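Local coordinates for protein putative aminooxidase (Propionibacterium acnes, PDB 2BA9) that isomerises polyunsaturated fatty acids, producing conjugated linoleic acid, with a bound flavin-adenine dinucleotide as its cofactor, at residues His278-Pro292 against Ala318-Asn332. Sequence-based numbering, arbitrary orientation.
Sequences HQQYMVDACLVKEYP and ADDPHQIITTYLLRN. With FAD (flavin-adenine dinucleotide), chain D.
Two antiparallel neighbours in the mixed sheet beside the flavin, strands 277-288 and 325-330, pair from Tyr-281 opposite Leu-330 to Cys-286 opposite Ile-325. Backbone bonds run both ways at Met-282 with Leu-329, Asp-284 with Thr-327 and Cys-286 with Ile-325. One face carries Tyr-281, Val-283 and Tyr-328, which gather round the flavin methyl C7M: Val-283 CG2 lies 3.6 Å from C7M, and the Tyr-328 ring meets C7M with its edge, CE1 at 3.7 Å. With CG anti to the backbone N (chi1 -167°), Tyr-281 leans across to the other strand, bringing its OH within 3.4 Å of Tyr-328 CD1; that hydroxyl is hydrogen-bonded to Ala-167 O. The Tyr-328 hydroxyl shares a 2.6 Å hydrogen bond with Thr-326 OG1. On the opposite face, Met-282 and Leu-329 lie side by side toward helix 341-355, and a water links Met-282 O, Asp-284 OD2 and Thr-327 OG1. At one end Asn-332 extends the pairing with its side chain: OD1 accepts from Gln-280 N at 2.7 Å, while ND2 donates to Gln-279 OE1 from above the carbonyl plane. At the other, Pro-321 CA sits over the Tyr-291 ring, 3.5 Å from its centroid, in a CH-pi contact, and Ile-325 CD1 packs against Tyr-291 CE1. Such a mixed sheet alongside the isoalloxazine is characteristic of the flavin-containing amine oxidase fold, and here its face lines the methyl end of the flavin pocket.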
ATOM      1  N   HIS A 278       9.697   0.278   7.337  1.00 26.50           N
ATOM      2  CA  HIS A 278       8.317   0.650   7.047  1.00 26.79           C
ATOM      3  C   HIS A 278       8.081   2.138   7.288  1.00 26.76           C
ATOM      4  O   HIS A 278       8.914   2.841   7.896  1.00 26.44           O
ATOM      5  CB  HIS A 278       7.338  -0.209   7.862  1.00 27.09           C
ATOM      6  CG  HIS A 278       7.255   0.159   9.311  1.00 26.86           C
ATOM      7  ND1 HIS A 278       8.149  -0.308  10.250  1.00 27.56           N
ATOM      8  CD2 HIS A 278       6.376   0.935   9.987  1.00 28.91           C
ATOM      9  CE1 HIS A 278       7.832   0.176  11.437  1.00 28.29           C
ATOM     10  NE2 HIS A 278       6.753   0.926  11.307  1.00 27.67           N
ATOM     11  N   GLN A 279       6.951   2.606   6.773  1.00 26.27           N
ATOM     12  CA  GLN A 279       6.540   3.987   6.909  1.00 26.02           C
ATOM     13  C   GLN A 279       5.524   4.112   8.028  1.00 26.26           C
ATOM     14  O   GLN A 279       4.641   3.265   8.199  1.00 25.95           O
ATOM     15  CB  GLN A 279       5.931   4.509   5.604  1.00 26.07           C
ATOM     16  CG  GLN A 279       6.844   4.377   4.411  1.00 25.09           C
ATOM     17  CD  GLN A 279       8.038   5.289   4.502  1.00 25.35           C
ATOM     18  OE1 GLN A 279       9.119   4.879   4.933  1.00 26.30           O
ATOM     19  NE2 GLN A 279       7.860   6.536   4.090  1.00 25.98           N
ATOM     20  N   GLN A 280       5.668   5.186   8.793  1.00 26.66           N
ATOM     21  CA  GLN A 280       4.677   5.577   9.789  1.00 26.37           C
ATOM     22  C   GLN A 280       3.731   6.652   9.204  1.00 26.57           C
ATOM     23  O   GLN A 280       3.997   7.863   9.315  1.00 26.36           O
ATOM     24  CB  GLN A 280       5.398   6.091  11.036  1.00 26.38           C
ATOM     25  CG  GLN A 280       6.270   5.047  11.741  1.00 25.99           C
ATOM     26  CD  GLN A 280       6.963   5.611  12.968  1.00 26.72           C
ATOM     27  OE1 GLN A 280       6.331   6.245  13.823  1.00 28.92           O
ATOM     28  NE2 GLN A 280       8.264   5.386  13.067  1.00 26.79           N
ATOM     29  N   TYR A 281       2.620   6.190   8.619  1.00 26.68           N
ATOM     30  CA  TYR A 281       1.666   7.032   7.873  1.00 26.42           C
ATOM     31  C   TYR A 281       0.396   7.273   8.687  1.00 26.54           C
ATOM     32  O   TYR A 281      -0.342   6.322   8.999  1.00 26.06           O
ATOM     33  CB  TYR A 281       1.313   6.316   6.561  1.00 26.64           C
ATOM     34  CG  TYR A 281       0.592   7.103   5.480  1.00 26.41           C
ATOM     35  CD1 TYR A 281       0.808   8.473   5.302  1.00 27.66           C
ATOM     36  CD2 TYR A 281      -0.248   6.445   4.575  1.00 26.04           C
ATOM     37  CE1 TYR A 281       0.168   9.179   4.268  1.00 27.76           C
ATOM     38  CE2 TYR A 281      -0.887   7.127   3.553  1.00 26.85           C
ATOM     39  CZ  TYR A 281      -0.680   8.504   3.399  1.00 27.69           C
ATOM     40  OH  TYR A 281      -1.291   9.188   2.361  1.00 25.37           O
ATOM     41  N   MET A 282       0.149   8.541   9.039  1.00 26.51           N
ATOM     42  CA  MET A 282      -0.911   8.891   9.984  1.00 26.35           C
ATOM     43  C   MET A 282      -2.073   9.591   9.311  1.00 26.14           C
ATOM     44  O   MET A 282      -1.913  10.588   8.607  1.00 26.11           O
ATOM     45  CB  MET A 282      -0.374   9.768  11.114  1.00 26.49           C
ATOM     46  CG  MET A 282      -1.402  10.072  12.189  1.00 27.34           C
ATOM     47  SD  MET A 282      -0.679  10.613  13.752  1.00 29.11           S
ATOM     48  CE  MET A 282      -0.917  12.380  13.656  1.00 29.20           C
ATOM     49  N   VAL A 283      -3.255   9.052   9.557  1.00 26.08           N
ATOM     50  CA  VAL A 283      -4.495   9.591   9.031  1.00 25.38           C
ATOM     51  C   VAL A 283      -5.294  10.104  10.212  1.00 25.46           C
ATOM     52  O   VAL A 283      -5.364   9.454  11.250  1.00 25.26           O
ATOM     53  CB  VAL A 283      -5.306   8.518   8.293  1.00 25.71           C
ATOM     54  CG1 VAL A 283      -6.588   9.108   7.688  1.00 24.17           C
ATOM     55  CG2 VAL A 283      -4.438   7.847   7.230  1.00 25.06           C
ATOM     56  N   ASP A 284      -5.872  11.288  10.045  1.00 25.17           N
ATOM     57  CA  ASP A 284      -6.785  11.851  11.015  1.00 25.27           C
ATOM     58  C   ASP A 284      -8.080  12.152  10.297  1.00 25.12           C
ATOM     59  O   ASP A 284      -8.069  12.823   9.262  1.00 24.75           O
ATOM     60  CB  ASP A 284      -6.223  13.140  11.607  1.00 25.29           C
ATOM     61  CG  ASP A 284      -5.097  12.900  12.562  1.00 25.76           C
ATOM     62  OD1 ASP A 284      -5.345  13.015  13.777  1.00 28.51           O
ATOM     63  OD2 ASP A 284      -3.965  12.628  12.110  1.00 26.78           O
ATOM     64  N   ALA A 285      -9.183  11.649  10.846  1.00 25.65           N
ATOM     65  CA  ALA A 285     -10.524  11.918  10.321  1.00 25.99           C
ATOM     66  C   ALA A 285     -11.075  13.124  11.055  1.00 25.59           C
ATOM     67  O   ALA A 285     -11.215  13.085  12.273  1.00 26.38           O
ATOM     68  CB  ALA A 285     -11.454  10.688  10.487  1.00 25.71           C
ATOM     69  N   CYS A 286     -11.371  14.186  10.301  1.00 25.90           N
ATOM     70  CA  CYS A 286     -11.664  15.512  10.852  1.00 26.23           C
ATOM     71  C   CYS A 286     -13.061  16.023  10.508  1.00 26.32           C
ATOM     72  O   CYS A 286     -13.515  15.857   9.398  1.00 27.23           O
ATOM     73  CB  CYS A 286     -10.643  16.530  10.331  1.00 25.82           C
ATOM     74  SG  CYS A 286      -8.918  16.163  10.718  1.00 26.63           S
ATOM     75  N   LEU A 287     -13.735  16.610  11.489  1.00 26.69           N
ATOM     76  CA  LEU A 287     -14.829  17.536  11.250  1.00 26.97           C
ATOM     77  C   LEU A 287     -14.166  18.894  11.116  1.00 27.38           C
ATOM     78  O   LEU A 287     -13.332  19.259  11.934  1.00 27.25           O
ATOM     79  CB  LEU A 287     -15.834  17.534  12.409  1.00 26.71           C
ATOM     80  CG  LEU A 287     -16.487  16.179  12.681  1.00 26.39           C
ATOM     81  CD1 LEU A 287     -17.544  16.250  13.812  1.00 24.89           C
ATOM     82  CD2 LEU A 287     -17.090  15.650  11.405  1.00 25.69           C
ATOM     83  N   VAL A 288     -14.521  19.626  10.067  1.00 28.10           N
ATOM     84  CA  VAL A 288     -13.898  20.911   9.785  1.00 28.55           C
ATOM     85  C   VAL A 288     -14.953  22.029   9.833  1.00 29.04           C
ATOM     86  O   VAL A 288     -16.133  21.806   9.540  1.00 28.24           O
ATOM     87  CB  VAL A 288     -13.118  20.891   8.399  1.00 28.75           C
ATOM     88  CG1 VAL A 288     -11.999  19.836   8.400  1.00 27.94           C
ATOM     89  CG2 VAL A 288     -14.038  20.651   7.218  1.00 29.02           C
ATOM     90  N   LYS A 289     -14.538  23.214  10.262  1.00 29.99           N
ATOM     91  CA  LYS A 289     -15.297  24.422   9.932  1.00 31.30           C
ATOM     92  C   LYS A 289     -14.643  24.991   8.673  1.00 31.46           C
ATOM     93  O   LYS A 289     -13.427  24.819   8.450  1.00 33.02           O
ATOM     94  CB  LYS A 289     -15.366  25.443  11.086  1.00 31.81           C
ATOM     95  CG  LYS A 289     -14.111  25.554  11.966  1.00 33.44           C
ATOM     96  CD  LYS A 289     -14.289  26.600  13.064  1.00 35.42           C
ATOM     97  CE  LYS A 289     -13.137  26.550  14.067  1.00 36.50           C
ATOM     98  NZ  LYS A 289     -13.264  25.415  15.048  1.00 38.55           N
ATOM     99  N   GLU A 290     -15.445  25.631   7.832  1.00 31.31           N
ATOM    100  CA  GLU A 290     -15.024  26.000   6.477  1.00 30.90           C
ATOM    101  C   GLU A 290     -14.694  24.719   5.702  1.00 29.97           C
ATOM    102  O   GLU A 290     -13.528  24.323   5.570  1.00 29.66           O
ATOM    103  CB  GLU A 290     -13.851  26.999   6.487  1.00 31.20           C
ATOM    104  CG  GLU A 290     -14.224  28.486   6.517  1.00 33.40           C
ATOM    105  CD  GLU A 290     -15.427  28.828   7.406  1.00 36.27           C
ATOM    106  OE1 GLU A 290     -16.569  28.832   6.883  1.00 39.42           O
ATOM    107  OE2 GLU A 290     -15.236  29.121   8.611  1.00 37.23           O
ATOM    108  N   TYR A 291     -15.748  24.078   5.206  1.00 28.84           N
ATOM    109  CA  TYR A 291     -15.636  22.828   4.455  1.00 28.58           C
ATOM    110  C   TYR A 291     -14.976  23.056   3.087  1.00 28.21           C
ATOM    111  O   TYR A 291     -15.408  23.917   2.327  1.00 28.64           O
ATOM    112  CB  TYR A 291     -17.033  22.242   4.257  1.00 28.38           C
ATOM    113  CG  TYR A 291     -17.096  20.752   3.981  1.00 28.85           C
ATOM    114  CD1 TYR A 291     -16.589  19.830   4.893  1.00 27.96           C
ATOM    115  CD2 TYR A 291     -17.734  20.259   2.831  1.00 29.31           C
ATOM    116  CE1 TYR A 291     -16.677  18.464   4.653  1.00 28.08           C
ATOM    117  CE2 TYR A 291     -17.828  18.888   2.590  1.00 27.77           C
ATOM    118  CZ  TYR A 291     -17.290  18.003   3.500  1.00 27.93           C
ATOM    119  OH  TYR A 291     -17.391  16.649   3.278  1.00 30.08           O
ATOM    120  N   PRO A 292     -13.914  22.305   2.768  1.00 28.03           N
ATOM    121  CA  PRO A 292     -13.401  22.410   1.402  1.00 27.63           C
ATOM    122  C   PRO A 292     -14.441  22.012   0.365  1.00 27.74           C
ATOM    123  O   PRO A 292     -15.363  21.259   0.674  1.00 27.00           O
ATOM    124  CB  PRO A 292     -12.203  21.456   1.379  1.00 28.01           C
ATOM    125  CG  PRO A 292     -12.208  20.727   2.680  1.00 27.99           C
ATOM    126  CD  PRO A 292     -13.101  21.425   3.627  1.00 27.86           C
ATOM    127  N   ALA A 318     -19.289  15.676  -0.994  1.00 26.96           N
ATOM    128  CA  ALA A 318     -19.326  17.091  -1.368  1.00 27.25           C
ATOM    129  C   ALA A 318     -20.593  17.801  -0.887  1.00 27.73           C
ATOM    130  O   ALA A 318     -20.601  19.019  -0.696  1.00 27.69           O
ATOM    131  CB  ALA A 318     -19.183  17.238  -2.899  1.00 27.21           C
ATOM    132  N   ASP A 319     -21.654  17.030  -0.676  1.00 28.07           N
ATOM    133  CA  ASP A 319     -22.951  17.589  -0.354  1.00 28.36           C
ATOM    134  C   ASP A 319     -23.207  17.832   1.135  1.00 27.95           C
ATOM    135  O   ASP A 319     -24.279  18.310   1.495  1.00 28.34           O
ATOM    136  CB  ASP A 319     -24.044  16.680  -0.906  1.00 29.02           C
ATOM    137  CG  ASP A 319     -23.996  15.300  -0.308  1.00 30.76           C
ATOM    138  OD1 ASP A 319     -22.885  14.746  -0.243  1.00 33.34           O
ATOM    139  OD2 ASP A 319     -25.050  14.778   0.104  1.00 35.33           O
ATOM    140  N   ASP A 320     -22.252  17.530   2.004  1.00 27.37           N
ATOM    141  CA  ASP A 320     -22.497  17.683   3.442  1.00 26.80           C
ATOM    142  C   ASP A 320     -21.279  18.261   4.153  1.00 26.60           C
ATOM    143  O   ASP A 320     -20.298  17.560   4.336  1.00 26.86           O
ATOM    144  CB  ASP A 320     -22.906  16.329   4.044  1.00 26.88           C
ATOM    145  CG  ASP A 320     -23.114  16.379   5.551  1.00 26.25           C
ATOM    146  OD1 ASP A 320     -22.839  17.426   6.178  1.00 27.40           O
ATOM    147  OD2 ASP A 320     -23.561  15.353   6.116  1.00 27.22           O
ATOM    148  N   PRO A 321     -21.357  19.534   4.592  1.00 26.24           N
ATOM    149  CA  PRO A 321     -20.213  20.194   5.235  1.00 25.96           C
ATOM    150  C   PRO A 321     -19.878  19.711   6.633  1.00 26.01           C
ATOM    151  O   PRO A 321     -18.921  20.217   7.243  1.00 25.47           O
ATOM    152  CB  PRO A 321     -20.624  21.666   5.301  1.00 26.00           C
ATOM    153  CG  PRO A 321     -21.911  21.776   4.566  1.00 26.36           C
ATOM    154  CD  PRO A 321     -22.521  20.426   4.507  1.00 25.94           C
ATOM    155  N   HIS A 322     -20.667  18.767   7.137  1.00 25.99           N
ATOM    156  CA  HIS A 322     -20.458  18.198   8.459  1.00 26.06           C
ATOM    157  C   HIS A 322     -19.934  16.766   8.354  1.00 26.15           C
ATOM    158  O   HIS A 322     -19.936  16.036   9.354  1.00 27.08           O
ATOM    159  CB  HIS A 322     -21.764  18.239   9.257  1.00 26.27           C
ATOM    160  CG  HIS A 322     -22.359  19.607   9.351  1.00 26.65           C
ATOM    161  ND1 HIS A 322     -21.665  20.684   9.855  1.00 28.98           N
ATOM    162  CD2 HIS A 322     -23.574  20.077   8.989  1.00 27.75           C
ATOM    163  CE1 HIS A 322     -22.427  21.761   9.803  1.00 27.79           C
ATOM    164  NE2 HIS A 322     -23.594  21.418   9.290  1.00 28.34           N
ATOM    165  N   GLN A 323     -19.489  16.373   7.155  1.00 25.33           N
ATOM    166  CA  GLN A 323     -18.878  15.050   6.943  1.00 25.07           C
ATOM    167  C   GLN A 323     -17.361  15.064   7.145  1.00 24.89           C
ATOM    168  O   GLN A 323     -16.742  16.129   7.302  1.00 24.25           O
ATOM    169  CB  GLN A 323     -19.217  14.494   5.541  1.00 24.88           C
ATOM    170  CG  GLN A 323     -20.420  13.552   5.525  1.00 23.81           C
ATOM    171  CD  GLN A 323     -20.187  12.254   6.284  1.00 23.60           C
ATOM    172  OE1 GLN A 323     -19.041  11.877   6.576  1.00 21.46           O
ATOM    173  NE2 GLN A 323     -21.284  11.539   6.591  1.00 22.25           N
ATOM    174  N   ILE A 324     -16.772  13.864   7.112  1.00 25.06           N
ATOM    175  CA  ILE A 324     -15.357  13.678   7.420  1.00 24.52           C
ATOM    176  C   ILE A 324     -14.434  14.107   6.295  1.00 24.94           C
ATOM    177  O   ILE A 324     -14.660  13.789   5.119  1.00 24.75           O
ATOM    178  CB  ILE A 324     -15.051  12.202   7.789  1.00 24.57           C
ATOM    179  CG1 ILE A 324     -15.812  11.791   9.059  1.00 24.54           C
ATOM    180  CG2 ILE A 324     -13.562  11.983   8.034  1.00 23.96           C
ATOM    181  CD1 ILE A 324     -15.443  12.613  10.283  1.00 24.82           C
ATOM    182  N   ILE A 325     -13.388  14.838   6.681  1.00 24.93           N
ATOM    183  CA  ILE A 325     -12.283  15.190   5.809  1.00 25.00           C
ATOM    184  C   ILE A 325     -11.068  14.553   6.454  1.00 25.54           C
ATOM    185  O   ILE A 325     -10.772  14.831   7.619  1.00 25.57           O
ATOM    186  CB  ILE A 325     -12.066  16.722   5.759  1.00 24.52           C
ATOM    187  CG1 ILE A 325     -13.306  17.442   5.205  1.00 24.79           C
ATOM    188  CG2 ILE A 325     -10.813  17.055   4.985  1.00 24.45           C
ATOM    189  CD1 ILE A 325     -13.579  17.273   3.711  1.00 23.04           C
ATOM    190  N   THR A 326     -10.387  13.670   5.732  1.00 25.92           N
ATOM    191  CA  THR A 326      -9.230  12.988   6.300  1.00 26.23           C
ATOM    192  C   THR A 326      -7.950  13.710   5.855  1.00 25.97           C
ATOM    193  O   THR A 326      -7.874  14.250   4.741  1.00 25.32           O
ATOM    194  CB  THR A 326      -9.183  11.465   5.940  1.00 26.81           C
ATOM    195  OG1 THR A 326      -9.373  11.279   4.534  1.00 27.13           O
ATOM    196  CG2 THR A 326     -10.251  10.680   6.708  1.00 26.75           C
ATOM    197  N   THR A 327      -6.965  13.723   6.749  1.00 26.04           N
ATOM    198  CA  THR A 327      -5.665  14.335   6.504  1.00 25.91           C
ATOM    199  C   THR A 327      -4.595  13.265   6.566  1.00 26.60           C
ATOM    200  O   THR A 327      -4.763  12.247   7.256  1.00 26.96           O
ATOM    201  CB  THR A 327      -5.318  15.420   7.557  1.00 25.65           C
ATOM    202  OG1 THR A 327      -4.994  14.789   8.800  1.00 24.05           O
ATOM    203  CG2 THR A 327      -6.473  16.407   7.754  1.00 25.63           C
ATOM    204  N   TYR A 328      -3.482  13.529   5.875  1.00 26.78           N
ATOM    205  CA  TYR A 328      -2.400  12.556   5.676  1.00 26.56           C
ATOM    206  C   TYR A 328      -1.036  13.204   5.892  1.00 26.04           C
ATOM    207  O   TYR A 328      -0.713  14.200   5.247  1.00 25.78           O
ATOM    208  CB  TYR A 328      -2.501  11.977   4.261  1.00 26.24           C
ATOM    209  CG  TYR A 328      -3.875  11.387   3.982  1.00 27.12           C
ATOM    210  CD1 TYR A 328      -4.116  10.017   4.124  1.00 25.48           C
ATOM    211  CD2 TYR A 328      -4.938  12.205   3.609  1.00 26.51           C
ATOM    212  CE1 TYR A 328      -5.374   9.491   3.911  1.00 25.28           C
ATOM    213  CE2 TYR A 328      -6.196  11.688   3.383  1.00 26.79           C
ATOM    214  CZ  TYR A 328      -6.409  10.323   3.531  1.00 26.13           C
ATOM    215  OH  TYR A 328      -7.660   9.815   3.310  1.00 24.93           O
ATOM    216  N   LEU A 329      -0.248  12.639   6.801  1.00 25.72           N
ATOM    217  CA  LEU A 329       1.133  13.088   7.043  1.00 25.53           C
ATOM    218  C   LEU A 329       2.020  11.884   7.302  1.00 25.97           C
ATOM    219  O   LEU A 329       1.536  10.784   7.649  1.00 27.26           O
ATOM    220  CB  LEU A 329       1.216  14.048   8.243  1.00 25.13           C
ATOM    221  CG  LEU A 329       0.725  13.535   9.620  1.00 24.18           C
ATOM    222  CD1 LEU A 329       1.747  12.698  10.351  1.00 24.22           C
ATOM    223  CD2 LEU A 329       0.254  14.679  10.525  1.00 23.55           C
ATOM    224  N   LEU A 330       3.322  12.091   7.155  1.00 26.11           N
ATOM    225  CA  LEU A 330       4.296  11.032   7.403  1.00 26.06           C
ATOM    226  C   LEU A 330       5.179  11.377   8.604  1.00 25.93           C
ATOM    227  O   LEU A 330       5.595  12.528   8.775  1.00 26.07           O
ATOM    228  CB  LEU A 330       5.175  10.799   6.177  1.00 25.47           C
ATOM    229  CG  LEU A 330       4.721   9.724   5.201  1.00 23.81           C
ATOM    230  CD1 LEU A 330       5.598   9.825   3.966  1.00 22.30           C
ATOM    231  CD2 LEU A 330       4.783   8.342   5.842  1.00 19.61           C
ATOM    232  N   ARG A 331       5.479  10.356   9.397  1.00 26.02           N
ATOM    233  CA  ARG A 331       6.199  10.527  10.654  1.00 26.72           C
ATOM    234  C   ARG A 331       7.669  10.123  10.607  1.00 26.63           C
ATOM    235  O   ARG A 331       8.390  10.361  11.569  1.00 27.18           O
ATOM    236  CB  ARG A 331       5.494   9.756  11.780  1.00 26.22           C
ATOM    237  CG  ARG A 331       4.130  10.349  12.117  1.00 27.73           C
ATOM    238  CD  ARG A 331       3.388   9.624  13.222  1.00 29.42           C
ATOM    239  NE  ARG A 331       4.267   9.167  14.289  1.00 30.01           N
ATOM    240  CZ  ARG A 331       3.876   8.440  15.327  1.00 33.64           C
ATOM    241  NH1 ARG A 331       2.599   8.116  15.480  1.00 34.38           N
ATOM    242  NH2 ARG A 331       4.770   8.058  16.237  1.00 35.48           N
ATOM    243  N   ASN A 332       8.124   9.551   9.502  1.00 26.74           N
ATOM    244  CA  ASN A 332       9.492   9.035   9.429  1.00 26.66           C
ATOM    245  C   ASN A 332      10.182   9.323   8.096  1.00 26.33           C
ATOM    246  O   ASN A 332       9.534   9.515   7.069  1.00 26.20           O
ATOM    247  CB  ASN A 332       9.480   7.530   9.671  1.00 26.82           C
ATOM    248  CG  ASN A 332       8.877   6.775   8.502  1.00 28.66           C
ATOM    249  OD1 ASN A 332       7.670   6.873   8.240  1.00 31.93           O
ATOM    250  ND2 ASN A 332       9.719   6.077   7.751  1.00 28.94           N
TER
HETATM  251  PA  FAD D 500      -2.879  -5.152   5.132  1.00 19.59           P
HETATM  252  O1A FAD D 500      -3.890  -4.372   4.345  1.00 19.96           O
HETATM  253  O2A FAD D 500      -2.062  -4.379   6.147  1.00 19.83           O
HETATM  254  O5B FAD D 500      -3.644  -6.298   5.948  1.00 20.92           O
HETATM  255  C5B FAD D 500      -2.860  -7.184   6.713  1.00 23.05           C
HETATM  256  C4B FAD D 500      -3.749  -8.036   7.593  1.00 23.62           C
HETATM  257  O4B FAD D 500      -2.941  -8.939   8.320  1.00 24.57           O
HETATM  258  C3B FAD D 500      -4.552  -7.191   8.585  1.00 23.93           C
HETATM  259  O3B FAD D 500      -5.923  -7.504   8.483  1.00 23.63           O
HETATM  260  C2B FAD D 500      -3.951  -7.547   9.924  1.00 24.35           C
HETATM  261  O2B FAD D 500      -4.866  -7.384  11.009  1.00 24.46           O
HETATM  262  C1B FAD D 500      -3.407  -8.960   9.650  1.00 24.38           C
HETATM  263  N9A FAD D 500      -2.347  -9.297  10.616  1.00 23.97           N
HETATM  264  C8A FAD D 500      -1.209  -8.573  10.902  1.00 24.64           C
HETATM  265  N7A FAD D 500      -0.508  -9.222  11.873  1.00 23.58           N
HETATM  266  C5A FAD D 500      -1.187 -10.354  12.208  1.00 24.46           C
HETATM  267  C6A FAD D 500      -0.951 -11.382  13.144  1.00 23.92           C
HETATM  268  N6A FAD D 500       0.316 -11.554  13.642  1.00 23.78           N
HETATM  269  N1A FAD D 500      -1.853 -12.438  13.218  1.00 24.67           N
HETATM  270  C2A FAD D 500      -3.000 -12.463  12.438  1.00 25.15           C
HETATM  271  N3A FAD D 500      -3.223 -11.442  11.524  1.00 24.60           N
HETATM  272  C4A FAD D 500      -2.351 -10.401  11.423  1.00 24.25           C
HETATM  273  N1  FAD D 500      -3.804   1.049  -1.894  1.00 25.89           N
HETATM  274  C2  FAD D 500      -4.153   1.279  -3.209  1.00 28.77           C
HETATM  275  O2  FAD D 500      -4.142   0.351  -4.018  1.00 25.85           O
HETATM  276  N3  FAD D 500      -4.484   2.556  -3.618  1.00 29.83           N
HETATM  277  C4  FAD D 500      -4.498   3.594  -2.710  1.00 29.28           C
HETATM  278  O4  FAD D 500      -4.819   4.726  -3.106  1.00 30.85           O
HETATM  279  C4X FAD D 500      -4.159   3.360  -1.373  1.00 27.21           C
HETATM  280  N5  FAD D 500      -4.139   4.381  -0.438  1.00 24.38           N
HETATM  281  C5X FAD D 500      -3.965   4.131   0.910  1.00 24.27           C
HETATM  282  C6  FAD D 500      -4.093   5.157   1.843  1.00 23.47           C
HETATM  283  C7  FAD D 500      -3.953   4.882   3.201  1.00 23.93           C
HETATM  284  C7M FAD D 500      -4.113   6.010   4.181  1.00 23.84           C
HETATM  285  C8  FAD D 500      -3.674   3.584   3.622  1.00 23.67           C
HETATM  286  C8M FAD D 500      -3.511   3.237   5.071  1.00 22.83           C
HETATM  287  C9  FAD D 500      -3.543   2.567   2.681  1.00 23.66           C
HETATM  288  C9A FAD D 500      -3.676   2.827   1.316  1.00 24.16           C
HETATM  289  N10 FAD D 500      -3.527   1.818   0.345  1.00 23.80           N
HETATM  290  C10 FAD D 500      -3.832   2.068  -0.973  1.00 25.30           C
HETATM  291  C1' FAD D 500      -2.731   0.590   0.632  1.00 20.63           C
HETATM  292  C2' FAD D 500      -3.617  -0.637   0.805  1.00 19.91           C
HETATM  293  O2' FAD D 500      -4.706  -0.390   1.688  1.00 21.29           O
HETATM  294  C3' FAD D 500      -2.737  -1.765   1.320  1.00 20.46           C
HETATM  295  O3' FAD D 500      -1.582  -1.883   0.485  1.00 20.43           O
HETATM  296  C4' FAD D 500      -3.507  -3.075   1.376  1.00 20.53           C
HETATM  297  O4' FAD D 500      -4.488  -3.053   2.406  1.00 24.59           O
HETATM  298  C5' FAD D 500      -2.512  -4.211   1.570  1.00 21.46           C
HETATM  299  O5' FAD D 500      -3.185  -5.384   1.930  1.00 20.30           O
HETATM  300  P   FAD D 500      -2.399  -6.556   2.727  1.00 20.53           P
HETATM  301  O1P FAD D 500      -3.345  -7.694   3.061  1.00 20.58           O
HETATM  302  O2P FAD D 500      -1.255  -6.995   1.880  1.00 23.73           O
HETATM  303  O3P FAD D 500      -1.899  -5.908   4.107  1.00 21.28           O
HETATM  304  O   HOH W   1       9.730   8.938   4.293  1.00 20.26           O
HETATM  305  O   HOH W   2      -3.007  13.189   9.521  1.00 16.35           O
HETATM  306  O   HOH W   3     -16.805  18.683   8.294  1.00 17.70           O
HETATM  307  O   HOH W   4     -16.133  14.431   2.889  1.00 17.74           O
HETATM  308  O   HOH W   5     -18.203  20.603  -1.070  1.00 18.11           O